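Local coordinates for protein ESSB (Geobacillus thermodenitrificans, PDB 4ANO) that forms the cytoplasmic part of an integral membrane component of the type VII secretion system and probably contributes to protein export across the membrane, at residues Phe29-Lys33 against Leu34-Asp38; Glu41-Val44 against Leu45-Val48; Thr82-Leu85 against Ser86-Arg89; Val128-Lys131 against Glu132-Pro135; Val193-Lys196 against Trp197-Glu200. One frame throughout, in Å; residues are numbered along the deposited sequence.

Interaction 1 of 5, residues Phe29-Lys33 against Leu34-Asp38; sequences FQRAK and LKMQD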
loop_
_atom_site.group_PDB
_atom_site.type_symbol
_atom_site.label_atom_id
_atom_site.label_comp_id
_atom_site.label_asym_id
_atom_site.label_seq_id
_atom_site.Cartn_x
_atom_site.Cartn_y
_atom_site.Cartn_z
ATOM N N PHE A 29 -18.727 5.769 -0.544
ATOM C CA PHE A 29 -19.314 4.437 -0.378
ATOM C C PHE A 29 -20.866 4.634 -0.239
ATOM O O PHE A 29 -21.297 5.629 0.302
ATOM C CB PHE A 29 -18.899 3.818 0.969
ATOM C CG PHE A 29 -17.425 3.583 1.133
ATOM C CD1 PHE A 29 -16.590 4.596 1.489
ATOM C CD2 PHE A 29 -16.949 2.261 0.969
ATOM C CE1 PHE A 29 -15.153 4.364 1.627
ATOM C CE2 PHE A 29 -15.579 1.993 1.143
ATOM C CZ PHE A 29 -14.697 3.045 1.424
ATOM N N GLN A 30 -21.610 3.602 -0.613
ATOM C CA GLN A 30 -23.054 3.514 -0.340
ATOM C C GLN A 30 -23.303 2.935 1.022
ATOM O O GLN A 30 -22.890 1.849 1.296
ATOM C CB GLN A 30 -23.690 2.644 -1.435
ATOM C CG GLN A 30 -23.570 3.165 -2.816
ATOM C CD GLN A 30 -23.984 4.620 -2.939
ATOM O OE1 GLN A 30 -25.149 4.991 -2.723
ATOM N NE2 GLN A 30 -23.034 5.465 -3.265
ATOM N N ARG A 31 -24.005 3.675 1.884
ATOM C CA ARG A 31 -24.217 3.294 3.249
ATOM C C ARG A 31 -24.948 1.938 3.346
ATOM O O ARG A 31 -24.694 1.114 4.225
ATOM C CB ARG A 31 -25.018 4.401 3.936
ATOM C CG ARG A 31 -24.637 4.631 5.288
ATOM C CD ARG A 31 -25.536 5.751 5.926
ATOM N NE ARG A 31 -25.859 5.387 7.288
ATOM C CZ ARG A 31 -26.310 6.249 8.198
ATOM N NH1 ARG A 31 -26.436 7.511 7.863
ATOM N NH2 ARG A 31 -26.523 5.852 9.457
ATOM N N ALA A 32 -25.827 1.686 2.390
ATOM C CA ALA A 32 -26.619 0.504 2.387
ATOM C C ALA A 32 -25.764 -0.758 2.285
ATOM O O ALA A 32 -26.171 -1.853 2.713
ATOM C CB ALA A 32 -27.710 0.577 1.251
ATOM N N LYS A 33 -24.568 -0.606 1.710
ATOM C CA LYS A 33 -23.691 -1.725 1.482
ATOM C C LYS A 33 -22.682 -1.995 2.626
ATOM O O LYS A 33 -21.950 -2.991 2.553
ATOM C CB LYS A 33 -22.900 -1.452 0.155
ATOM C CG LYS A 33 -23.684 -1.682 -1.125
ATOM C CD LYS A 33 -22.812 -1.227 -2.340
ATOM C CE LYS A 33 -23.431 -1.652 -3.687
ATOM N NZ LYS A 33 -22.493 -1.149 -4.782
ATOM N N LEU A 34 -22.619 -1.108 3.620
ATOM C CA LEU A 34 -21.719 -1.220 4.774
ATOM C C LEU A 34 -22.198 -2.059 5.976
ATOM O O LEU A 34 -23.389 -2.085 6.291
ATOM C CB LEU A 34 -21.320 0.191 5.240
ATOM C CG LEU A 34 -20.831 1.214 4.213
ATOM C CD1 LEU A 34 -20.590 2.638 4.731
ATOM C CD2 LEU A 34 -19.502 0.671 3.531
ATOM N N LYS A 35 -21.265 -2.656 6.710
ATOM C CA LYS A 35 -21.526 -3.329 7.990
ATOM C C LYS A 35 -21.619 -2.315 9.140
ATOM O O LYS A 35 -22.014 -2.698 10.245
ATOM C CB LYS A 35 -20.419 -4.324 8.291
ATOM C CG LYS A 35 -20.314 -5.387 7.295
ATOM C CD LYS A 35 -19.213 -6.419 7.672
ATOM C CE LYS A 35 -19.295 -7.664 6.769
ATOM N NZ LYS A 35 -17.925 -8.205 6.578
HETATM N N MSE A 36 -21.244 -1.065 8.834
HETATM C CA MSE A 36 -21.263 0.042 9.794
HETATM C C MSE A 36 -22.659 0.118 10.473
HETATM O O MSE A 36 -23.694 -0.086 9.830
HETATM C CB MSE A 36 -21.005 1.391 9.096
HETATM C CG MSE A 36 -21.057 2.560 10.030
HETATM SE SE MSE A 36 -20.901 4.239 9.107
HETATM C CE MSE A 36 -22.698 4.388 8.398
ATOM N N GLN A 37 -22.651 0.306 11.767
ATOM C CA GLN A 37 -23.975 0.537 12.432
ATOM C C GLN A 37 -23.990 2.000 12.864
ATOM O O GLN A 37 -24.787 2.841 12.340
ATOM C CB GLN A 37 -24.128 -0.503 13.553
ATOM C CG GLN A 37 -24.261 -1.885 12.965
ATOM C CD GLN A 37 -24.531 -2.996 13.976
ATOM O OE1 GLN A 37 -24.435 -2.799 15.211
ATOM N NE2 GLN A 37 -24.906 -4.109 13.476
ATOM N N ASP A 38 -23.205 2.330 13.846
ATOM C CA ASP A 38 -23.223 3.667 14.328
ATOM C C ASP A 38 -22.125 4.469 13.572
ATOM O O ASP A 38 -20.948 4.043 13.559
ATOM C CB ASP A 38 -23.007 3.613 15.832
ATOM C CG ASP A 38 -23.128 4.941 16.471
ATOM O OD1 ASP A 38 -22.942 5.974 15.809
ATOM O OD2 ASP A 38 -23.496 4.981 17.670
HETATM O O HOH W 1 -24.384 1.213 7.524
HETATM O O HOH W 2 -26.073 -0.405 5.972
#
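Where strand 25-30 runs out, Arg-31 to Lys-33 make a short 3-10 turn, closed by a hydrogen bond from Leu-34 N to Arg-31 O (3.1 Å). The bond before it, from Lys-33 N to Gln-30 O, also spans three residues. Leu-34 carries most of the side-chain contact. Its CG lies opposite the carbonyl carbon across CA-CB (chi1 -49°), which brings the isobutyl group back over the turn, with CG 3.6 Å from Gln-30 O. From there CD2 reaches Phe-29 CD2 at 4.0 Å, the two side chains crossing at about a right angle, while CD1 rests near Arg-31 CA. Replacing Leu-34 by alanine would probably open a gap beside the Phe-29 ring and leave the turn poorly filled. Farther on, the bent end of the selenomethionine Met-36 places CE 3.5 Å from Arg-31 NE, an apolar touch on a guanidinium whose NH1 is bonded to Ser-59 O. Phe-29 and Leu-34 both also lean on Pro-135. Two waters bridge backbone carbonyls: the oxygen of one donates to Arg-31 O at 2.7 Å and reaches Leu-34 O, and the other donates to Met-36 O and only weakly to Arg-31 O. The apolar contact of Leu-34 with Phe-29 thus lies beside a hydrated carbonyl, Arg-31 O, which takes both an amide and water.

Interaction 2 of 5, residues Glu41-Val44 against Leu45-Val48; sequences ELEV and LKEV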
loop_
_atom_site.group_PDB
_atom_site.type_symbol
_atom_site.label_atom_id
_atom_site.label_comp_id
_atom_site.label_asym_id
_atom_site.label_seq_id
_atom_site.Cartn_x
_atom_site.Cartn_y
_atom_site.Cartn_z
ATOM N N GLU A 41 -18.442 4.863 14.751
ATOM C CA GLU A 41 -17.388 3.847 14.469
ATOM C C GLU A 41 -16.313 4.369 13.561
ATOM O O GLU A 41 -15.198 3.854 13.628
ATOM C CB GLU A 41 -17.981 2.606 13.788
ATOM C CG GLU A 41 -19.053 1.884 14.638
ATOM C CD GLU A 41 -20.031 0.990 13.868
ATOM O OE1 GLU A 41 -19.844 0.650 12.684
ATOM O OE2 GLU A 41 -21.040 0.615 14.504
ATOM N N LEU A 42 -16.648 5.365 12.708
ATOM C CA LEU A 42 -15.683 5.903 11.714
ATOM C C LEU A 42 -14.768 6.985 12.293
ATOM O O LEU A 42 -13.820 7.432 11.639
ATOM C CB LEU A 42 -16.422 6.427 10.449
ATOM C CG LEU A 42 -17.279 5.397 9.736
ATOM C CD1 LEU A 42 -17.581 5.998 8.350
ATOM C CD2 LEU A 42 -16.491 4.012 9.593
ATOM N N GLU A 43 -15.035 7.408 13.519
ATOM C CA GLU A 43 -14.245 8.499 14.146
ATOM C C GLU A 43 -12.767 8.102 14.259
ATOM O O GLU A 43 -11.882 9.002 14.141
ATOM C CB GLU A 43 -14.917 9.006 15.469
ATOM C CG GLU A 43 -14.212 10.301 16.119
ATOM C CD GLU A 43 -12.799 10.078 16.576
ATOM O OE1 GLU A 43 -12.528 8.963 17.074
ATOM O OE2 GLU A 43 -11.941 11.028 16.486
ATOM N N VAL A 44 -12.475 6.789 14.376
ATOM C CA VAL A 44 -11.091 6.296 14.453
ATOM C C VAL A 44 -10.270 6.738 13.208
ATOM O O VAL A 44 -9.060 6.792 13.268
ATOM C CB VAL A 44 -11.082 4.794 14.655
ATOM C CG1 VAL A 44 -11.547 3.996 13.388
ATOM C CG2 VAL A 44 -9.740 4.330 15.177
ATOM N N LEU A 45 -10.950 7.101 12.107
ATOM C CA LEU A 45 -10.244 7.412 10.867
ATOM C C LEU A 45 -9.621 8.788 11.015
ATOM O O LEU A 45 -8.692 9.085 10.243
ATOM C CB LEU A 45 -11.206 7.411 9.669
ATOM C CG LEU A 45 -11.634 5.978 9.155
ATOM C CD1 LEU A 45 -12.590 6.147 7.882
ATOM C CD2 LEU A 45 -10.370 5.213 8.765
ATOM N N LYS A 46 -10.071 9.537 12.035
ATOM C CA LYS A 46 -9.435 10.877 12.330
ATOM C C LYS A 46 -8.048 10.703 13.003
ATOM O O LYS A 46 -7.275 11.682 13.174
ATOM C CB LYS A 46 -10.316 11.746 13.242
ATOM C CG LYS A 46 -11.753 12.031 12.830
ATOM C CD LYS A 46 -11.922 12.920 11.603
ATOM C CE LYS A 46 -11.547 14.342 11.884
ATOM N NZ LYS A 46 -11.774 15.003 10.596
ATOM N N GLU A 47 -7.781 9.467 13.389
ATOM C CA GLU A 47 -6.671 9.125 14.255
ATOM C C GLU A 47 -5.826 8.015 13.647
ATOM O O GLU A 47 -5.409 7.057 14.326
ATOM C CB GLU A 47 -7.163 8.800 15.692
ATOM C CG GLU A 47 -7.554 10.039 16.572
ATOM C CD GLU A 47 -9.043 10.271 16.601
ATOM O OE1 GLU A 47 -9.662 9.942 15.567
ATOM O OE2 GLU A 47 -9.608 10.728 17.643
ATOM N N VAL A 48 -5.542 8.152 12.359
ATOM C CA VAL A 48 -4.687 7.148 11.733
ATOM C C VAL A 48 -3.240 7.568 11.863
ATOM O O VAL A 48 -2.415 6.820 12.356
ATOM C CB VAL A 48 -5.072 6.868 10.283
ATOM C CG1 VAL A 48 -4.094 5.842 9.626
ATOM C CG2 VAL A 48 -6.572 6.442 10.285
#
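Leu-42, Glu-43 and Val-44 each offer a carbonyl to the amide three residues on, so this is 3-10 rather than alpha-helical bonding. Leu-45 N meets Leu-42 O at 2.9 Å, Lys-46 N meets Glu-43 O at 2.8 Å and Glu-47 N meets Val-44 O at 3.0 Å. Glu-43 O is also packed by the Lys-46 chain, whose CG comes within 3.3 Å of it; bends at chi2 and chi3 then carry the ammonium off to Asp-55 OD1 and Arg-54 O. The Glu-43 and Glu-47 carboxylates lie with their planes nearly perpendicular, and Glu-43 OE2 is 2.6 Å from Glu-47 OE2, unusually close for two carboxylates. One of the acids may be protonated, but Glu-47 has two conformers, so the pairing remains doubtful. Two further carbonyls are held by arginines: Glu-41 O by Arg-105 NH1, Glu-47 O by Arg-104 NH1. On the inner side Leu-42 and Leu-45 pack on Ile-56 of strand 53-58 and on Val-130 of strand 129-130, while Val-44 and Val-48 touch Leu-106 of strand 106-107, so the 3-10 segment and the residues just after it lie between the four-stranded sheet and the two-stranded one.

Interaction 3 of 5, residues Thr82-Leu85 against Ser86-Arg89; sequences TTLL and SRIR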
loop_
_atom_site.group_PDB
_atom_site.type_symbol
_atom_site.label_atom_id
_atom_site.label_comp_id
_atom_site.label_asym_id
_atom_site.label_seq_id
_atom_site.Cartn_x
_atom_site.Cartn_y
_atom_site.Cartn_z
ATOM N N THR A 82 13.420 6.596 -8.285
ATOM C CA THR A 82 14.647 6.648 -7.501
ATOM C C THR A 82 15.463 5.411 -7.814
ATOM O O THR A 82 15.002 4.532 -8.559
ATOM C CB THR A 82 14.359 6.765 -5.976
ATOM O OG1 THR A 82 13.588 5.648 -5.500
ATOM C CG2 THR A 82 13.545 8.016 -5.665
ATOM N N THR A 83 16.666 5.379 -7.269
ATOM C CA THR A 83 17.573 4.239 -7.246
ATOM C C THR A 83 16.912 2.891 -6.826
ATOM O O THR A 83 16.039 2.906 -5.974
ATOM C CB THR A 83 18.638 4.665 -6.234
ATOM O OG1 THR A 83 19.735 5.296 -6.930
ATOM C CG2 THR A 83 19.115 3.552 -5.417
ATOM N N LEU A 84 17.328 1.753 -7.407
ATOM C CA LEU A 84 16.874 0.438 -6.926
ATOM C C LEU A 84 17.073 0.329 -5.417
ATOM O O LEU A 84 16.160 -0.077 -4.696
ATOM C CB LEU A 84 17.553 -0.733 -7.649
ATOM C CG LEU A 84 17.077 -2.122 -7.217
ATOM C CD1 LEU A 84 15.532 -2.253 -7.369
ATOM C CD2 LEU A 84 17.755 -3.150 -8.064
ATOM N N LEU A 85 18.250 0.741 -4.916
ATOM C CA LEU A 85 18.570 0.640 -3.490
ATOM C C LEU A 85 17.551 1.373 -2.604
ATOM O O LEU A 85 16.968 0.877 -1.591
ATOM C CB LEU A 85 19.996 1.182 -3.197
ATOM C CG LEU A 85 20.404 1.206 -1.706
ATOM C CD1 LEU A 85 20.317 -0.123 -0.951
ATOM C CD2 LEU A 85 21.827 1.815 -1.549
ATOM N N SER A 86 17.234 2.569 -3.068
ATOM C CA SER A 86 16.217 3.344 -2.425
ATOM C C SER A 86 14.788 2.736 -2.432
ATOM O O SER A 86 14.006 2.847 -1.468
ATOM C CB SER A 86 16.078 4.566 -3.294
ATOM O OG SER A 86 15.019 5.307 -2.785
ATOM N N ARG A 87 14.409 2.245 -3.599
ATOM C CA ARG A 87 13.114 1.521 -3.648
ATOM C C ARG A 87 13.047 0.299 -2.734
ATOM O O ARG A 87 11.982 0.003 -2.155
ATOM C CB ARG A 87 12.810 1.165 -5.102
ATOM C CG ARG A 87 12.283 2.354 -5.927
ATOM C CD ARG A 87 12.874 2.413 -7.361
ATOM N NE ARG A 87 12.829 1.167 -8.154
ATOM C CZ ARG A 87 13.627 0.935 -9.203
ATOM N NH1 ARG A 87 14.530 1.831 -9.576
ATOM N NH2 ARG A 87 13.534 -0.215 -9.895
ATOM N N ILE A 88 14.140 -0.462 -2.615
ATOM C CA ILE A 88 14.100 -1.671 -1.725
ATOM C C ILE A 88 14.017 -1.225 -0.278
ATOM O O ILE A 88 13.338 -1.883 0.535
ATOM C CB ILE A 88 15.380 -2.558 -1.844
ATOM C CG1 ILE A 88 15.422 -3.181 -3.224
ATOM C CG2 ILE A 88 15.405 -3.706 -0.695
ATOM C CD1 ILE A 88 16.882 -3.702 -3.527
ATOM N N ARG A 89 14.629 -0.074 0.060
ATOM C CA ARG A 89 14.577 0.376 1.466
ATOM C C ARG A 89 13.157 0.782 1.765
ATOM O O ARG A 89 12.664 0.515 2.876
ATOM C CB ARG A 89 15.563 1.531 1.738
ATOM C CG ARG A 89 16.992 0.994 2.129
ATOM C CD ARG A 89 18.043 2.138 2.212
ATOM N NE ARG A 89 19.436 1.648 2.384
ATOM C CZ ARG A 89 20.544 2.351 2.070
ATOM N NH1 ARG A 89 20.454 3.581 1.554
ATOM N NH2 ARG A 89 21.764 1.825 2.257
#
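Arg-87 turns back from the first turn of helix 84-98 to grip the residues that precede it. Bends at chi2 (139°) and chi3 (50°) curl its chain back past the helix start, so that NH1 donates to Thr-82 O at 2.9 Å. The bond is nearly straight and lies in both the carbonyl and the guanidinium planes, while Leu-84 CA sits over one face of the guanidinium. NE and NH2 are taken by Leu-155 O and Thr-156 O, so the group ties the helix start to the end of helix 141-155. A methionine in its place would probably leave these three carbonyls without their common donor and the helix start less firmly held. Thr-82 has OG1 between its backbone N and carbonyl carbon (chi1 60°), where it accepts from Ser-86 OG at 3.1 Å and also bonds Ile-79 O. Thr-83 occupies the N-cap position without a side-chain capping bond; its carbonyl receives Arg-87 N at 3.0 Å. One turn on, the Arg-89 chain runs extended to NE and lays its guanidinium against Leu-85, with CD2 3.5 Å above the plane; NH2 pairs with Glu-202. Leu-84 CG meets Ile-88 CD1 at 4.0 Å. Leu-84, Leu-85 and Ile-88 turn to helix 187-207, touching Glu-201, Val-198 and Trp-197, whereas Ser-86 packs on Leu-121 in a loop.

Interaction 4 of 5, residues Val128-Lys131 against Glu132-Pro135; sequences VGVK and ESLP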
loop_
_atom_site.group_PDB
_atom_site.type_symbol
_atom_site.label_atom_id
_atom_site.label_comp_id
_atom_site.label_asym_id
_atom_site.label_seq_id
_atom_site.Cartn_x
_atom_site.Cartn_y
_atom_site.Cartn_z
ATOM N N VAL A 128 -8.005 3.848 4.720
ATOM C CA VAL A 128 -7.834 2.729 5.694
ATOM C C VAL A 128 -9.226 2.250 6.042
ATOM O O VAL A 128 -10.181 3.039 6.047
ATOM C CB VAL A 128 -7.160 3.313 6.927
ATOM C CG1 VAL A 128 -7.032 2.278 7.950
ATOM C CG2 VAL A 128 -5.665 3.800 6.575
ATOM N N GLY A 129 -9.383 0.892 6.082
ATOM C CA GLY A 129 -10.681 0.278 6.536
ATOM C C GLY A 129 -10.836 0.247 8.055
ATOM O O GLY A 129 -9.925 0.537 8.844
ATOM N N VAL A 130 -12.103 0.039 8.442
ATOM C CA VAL A 130 -12.470 -0.109 9.833
ATOM C C VAL A 130 -13.167 -1.384 10.050
ATOM O O VAL A 130 -14.150 -1.723 9.392
ATOM C CB VAL A 130 -13.405 1.052 10.273
ATOM C CG1 VAL A 130 -13.696 0.974 11.795
ATOM C CG2 VAL A 130 -12.718 2.370 9.916
ATOM N N LYS A 131 -12.581 -2.169 10.953
ATOM C CA LYS A 131 -13.198 -3.490 11.229
ATOM C C LYS A 131 -14.683 -3.454 11.521
ATOM O O LYS A 131 -15.145 -2.668 12.364
ATOM C CB LYS A 131 -12.387 -4.180 12.314
ATOM C CG LYS A 131 -12.693 -5.753 12.444
ATOM C CD LYS A 131 -11.954 -6.306 13.701
ATOM C CE LYS A 131 -12.545 -7.624 14.261
ATOM N NZ LYS A 131 -13.348 -8.429 13.288
ATOM N N GLU A 132 -15.425 -4.307 10.789
ATOM C CA GLU A 132 -16.919 -4.465 10.888
ATOM C C GLU A 132 -17.689 -3.158 10.525
ATOM O O GLU A 132 -18.860 -2.967 10.894
ATOM C CB GLU A 132 -17.289 -4.889 12.313
ATOM C CG GLU A 132 -16.891 -6.295 12.691
ATOM C CD GLU A 132 -17.546 -6.767 13.947
ATOM O OE1 GLU A 132 -17.249 -6.221 15.051
ATOM O OE2 GLU A 132 -18.353 -7.729 13.816
ATOM N N SER A 133 -17.030 -2.221 9.814
ATOM C CA SER A 133 -17.640 -0.970 9.533
ATOM C C SER A 133 -17.446 -0.484 8.077
ATOM O O SER A 133 -18.379 -0.064 7.434
ATOM C CB SER A 133 -17.162 0.122 10.500
ATOM O OG SER A 133 -17.502 -0.138 11.856
ATOM N N LEU A 134 -16.220 -0.477 7.562
ATOM C CA LEU A 134 -15.930 0.205 6.312
ATOM C C LEU A 134 -14.841 -0.599 5.628
ATOM O O LEU A 134 -13.828 -0.860 6.184
ATOM C CB LEU A 134 -15.404 1.649 6.613
ATOM C CG LEU A 134 -15.160 2.470 5.357
ATOM C CD1 LEU A 134 -16.613 2.943 4.914
ATOM C CD2 LEU A 134 -14.334 3.707 5.672
ATOM N N PRO A 135 -15.067 -1.005 4.408
ATOM C CA PRO A 135 -14.057 -1.888 3.763
ATOM C C PRO A 135 -12.682 -1.189 3.633
ATOM O O PRO A 135 -12.611 -0.015 3.351
ATOM C CB PRO A 135 -14.649 -2.122 2.366
ATOM C CG PRO A 135 -16.135 -1.836 2.514
ATOM C CD PRO A 135 -16.189 -0.693 3.511
HETATM O O HOH W 3 -16.219 -0.770 14.122
#
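A tight turn closed by a single antiparallel bridge, with a classic beta bulge, joins Val-130 to Ser-133 and Leu-134, the two residues set against that one valine at the end of strand 129-130. Val-130 and Leu-134 form an antiparallel hydrogen-bonded pair: Val-130 N donates to Leu-134 O at 3.0 Å, and Leu-134 N returns the bond to Val-130 O at 3.0 Å, each donor in the carbonyl plane, in line with a lone pair. Val-130 O takes a second donor, Ser-133 N (3.0 Å), from above its plane. The intervening Lys-131 and Glu-132 form a type II turn, Glu-132 having a positive phi of 62°. Val-130 CG1 rests on Ser-133 CB at 3.8 Å. Water bridges the turn, donating to Lys-131 O (2.8 Å) and to Ser-133 OG (2.7 Å), the latter also bonded to Glu-41. Lys-131 and Glu-132 point the same way without their charges touching; the lysine has a cation-pi partner in Trp-139. At Gly-129 a CB would come within about 3.0 Å of Leu-134 O, leaving little room for a side chain. The carbonyl of the buried Val-130 is thus gripped by two amides, which fix the extra residue of the bulge, while the water links the Lys-131 carbonyl to Ser-133 OG.

Interaction 5 of 5, residues Val193-Lys196 against Trp197-Glu200; sequences VLEK and WVDE
Val-193 begins this stretch of helix 187-207 by accepting Trp-197 N on its carbonyl, 3.0 Å from N to O, the first of four successive alpha-helical bonds. Leu-194 follows with both backbone and side chain: its O receives Val-198 N at 2.8 Å, and its CD2 approaches CE3 of the Trp-197 indole at 4.0 Å, the two side chains crossing at a slant. The indole is swung there because its CG lies trans to the backbone N (chi1 -167°), which also lets the ring pack on Ile-177 of helix 176-183 and Ile-88 of helix 84-98. Glu-195 runs alongside Val-198, pointing the same way, and its OE2 lies 3.9 Å from Val-198 CG1. The carbonyl of Glu-195 is more closely surrounded, with Val-198 CG1 only 3.3 Å from Glu-195 O, and it accepts Asp-199 N at 3.2 Å. Lys-196 closes the series by receiving Glu-200 N on its O at 3.1 Å. Its side chain, bent near the end, crosses that of Glu-200 with CE nearer to OE2 than NZ is, so the salt bridge from Lys-196 NZ to Glu-200 OE2 is long at 3.6 Å, and tentative because the lysine has two conformers. A second ion pair of Lys-196, to Glu-180, is also long and weak. The result is an amphipathic helix: Leu-194, Trp-197 and Val-198 are buried against helices 84-98 and 176-183, while Glu-195, Lys-196, Asp-199 and Glu-200 lie exposed, where the long ion pairs of Lys-196 would probably add little beyond the backbone bonds.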
loop_
_atom_site.group_PDB
_atom_site.type_symbol
_atom_site.label_atom_id
_atom_site.label_comp_id
_atom_site.label_asym_id
_atom_site.label_seq_id
_atom_site.Cartn_x
_atom_site.Cartn_y
_atom_site.Cartn_z
ATOM N N VAL A 193 13.719 -11.863 2.745
ATOM C CA VAL A 193 14.116 -11.923 1.325
ATOM C C VAL A 193 14.591 -10.513 0.933
ATOM O O VAL A 193 15.718 -10.328 0.412
ATOM C CB VAL A 193 12.954 -12.382 0.362
ATOM C CG1 VAL A 193 13.280 -12.037 -1.082
ATOM C CG2 VAL A 193 12.620 -13.964 0.543
ATOM N N LEU A 194 13.777 -9.513 1.255
ATOM C CA LEU A 194 14.180 -8.124 1.048
ATOM C C LEU A 194 15.500 -7.775 1.731
ATOM O O LEU A 194 16.294 -7.002 1.147
ATOM C CB LEU A 194 13.114 -7.124 1.464
ATOM C CG LEU A 194 11.852 -7.111 0.623
ATOM C CD1 LEU A 194 10.786 -6.304 1.307
ATOM C CD2 LEU A 194 12.181 -6.455 -0.757
ATOM N N GLU A 195 15.740 -8.308 2.933
ATOM C CA GLU A 195 16.931 -7.899 3.648
ATOM C C GLU A 195 18.171 -8.414 2.962
ATOM O O GLU A 195 19.169 -7.704 2.852
ATOM C CB GLU A 195 16.923 -8.348 5.086
ATOM C CG GLU A 195 17.675 -7.317 5.936
ATOM C CD GLU A 195 16.789 -6.145 6.282
ATOM O OE1 GLU A 195 15.693 -6.402 6.814
ATOM O OE2 GLU A 195 17.182 -4.991 6.041
ATOM N N LYS A 196 18.129 -9.656 2.481
ATOM C CA LYS A 196 19.280 -10.174 1.733
ATOM C C LYS A 196 19.462 -9.389 0.425
ATOM O O LYS A 196 20.614 -9.140 -0.024
ATOM C CB LYS A 196 19.157 -11.686 1.469
ATOM C CG LYS A 196 20.456 -12.333 0.998
ATOM C CD LYS A 196 20.237 -13.766 0.494
ATOM C CE LYS A 196 20.194 -13.861 -1.037
ATOM N NZ LYS A 196 18.955 -13.219 -1.582
ATOM N N TRP A 197 18.343 -8.988 -0.176
ATOM C CA TRP A 197 18.394 -8.165 -1.407
ATOM C C TRP A 197 18.989 -6.776 -1.190
ATOM O O TRP A 197 19.798 -6.335 -2.008
ATOM C CB TRP A 197 17.017 -8.028 -2.008
ATOM C CG TRP A 197 17.018 -7.460 -3.432
ATOM C CD1 TRP A 197 18.085 -7.233 -4.280
ATOM C CD2 TRP A 197 15.858 -7.170 -4.172
ATOM N NE1 TRP A 197 17.636 -6.744 -5.484
ATOM C CE2 TRP A 197 16.264 -6.695 -5.435
ATOM C CE3 TRP A 197 14.497 -7.209 -3.872
ATOM C CZ2 TRP A 197 15.355 -6.301 -6.399
ATOM C CZ3 TRP A 197 13.607 -6.814 -4.814
ATOM C CH2 TRP A 197 14.016 -6.378 -6.063
ATOM N N VAL A 198 18.653 -6.096 -0.087
ATOM C CA VAL A 198 19.084 -4.668 0.063
ATOM C C VAL A 198 20.608 -4.738 0.307
ATOM O O VAL A 198 21.355 -3.897 -0.227
ATOM C CB VAL A 198 18.394 -3.890 1.242
ATOM C CG1 VAL A 198 18.848 -4.390 2.583
ATOM C CG2 VAL A 198 18.639 -2.341 1.144
ATOM N N ASP A 199 21.051 -5.751 1.071
ATOM C CA ASP A 199 22.505 -5.957 1.318
ATOM C C ASP A 199 23.257 -6.134 -0.002
ATOM O O ASP A 199 24.286 -5.500 -0.239
ATOM C CB ASP A 199 22.809 -7.186 2.237
ATOM C CG ASP A 199 22.467 -6.937 3.722
ATOM O OD1 ASP A 199 22.228 -5.767 4.097
ATOM O OD2 ASP A 199 22.411 -7.931 4.518
ATOM N N GLU A 200 22.726 -6.977 -0.891
ATOM C CA GLU A 200 23.344 -7.232 -2.178
ATOM C C GLU A 200 23.437 -5.963 -2.989
ATOM O O GLU A 200 24.499 -5.614 -3.596
ATOM C CB GLU A 200 22.551 -8.304 -2.932
ATOM C CG GLU A 200 22.762 -9.690 -2.354
ATOM C CD GLU A 200 21.919 -10.746 -3.038
ATOM O OE1 GLU A 200 21.054 -10.401 -3.893
ATOM O OE2 GLU A 200 22.136 -11.937 -2.714
#

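The five contacts fall into two groups on opposite sides of the chain's centre. Interactions 1, 2 and 4 cluster on the side carrying strands 25-30 and 129-130: interaction 4 lies about 10 Å, centre to centre, from each of the other two. Leu-34 CD2 touches Pro-135 CD at 3.6 Å, Leu-45 CD1 meets Leu-134 CD2 at 3.7 Å, and Met-36 SE packs on Leu-42 CD1. Interactions 3 and 5, with centres about 11 Å apart, join two helices through Ile-88 and Val-198, whose CG2 and CB lie 3.6 Å apart. Interactions 1 and 5 are about 43 Å apart between centres. A bound sodium ion lies about 10 Å from the Lys-131 side chain of interaction 4.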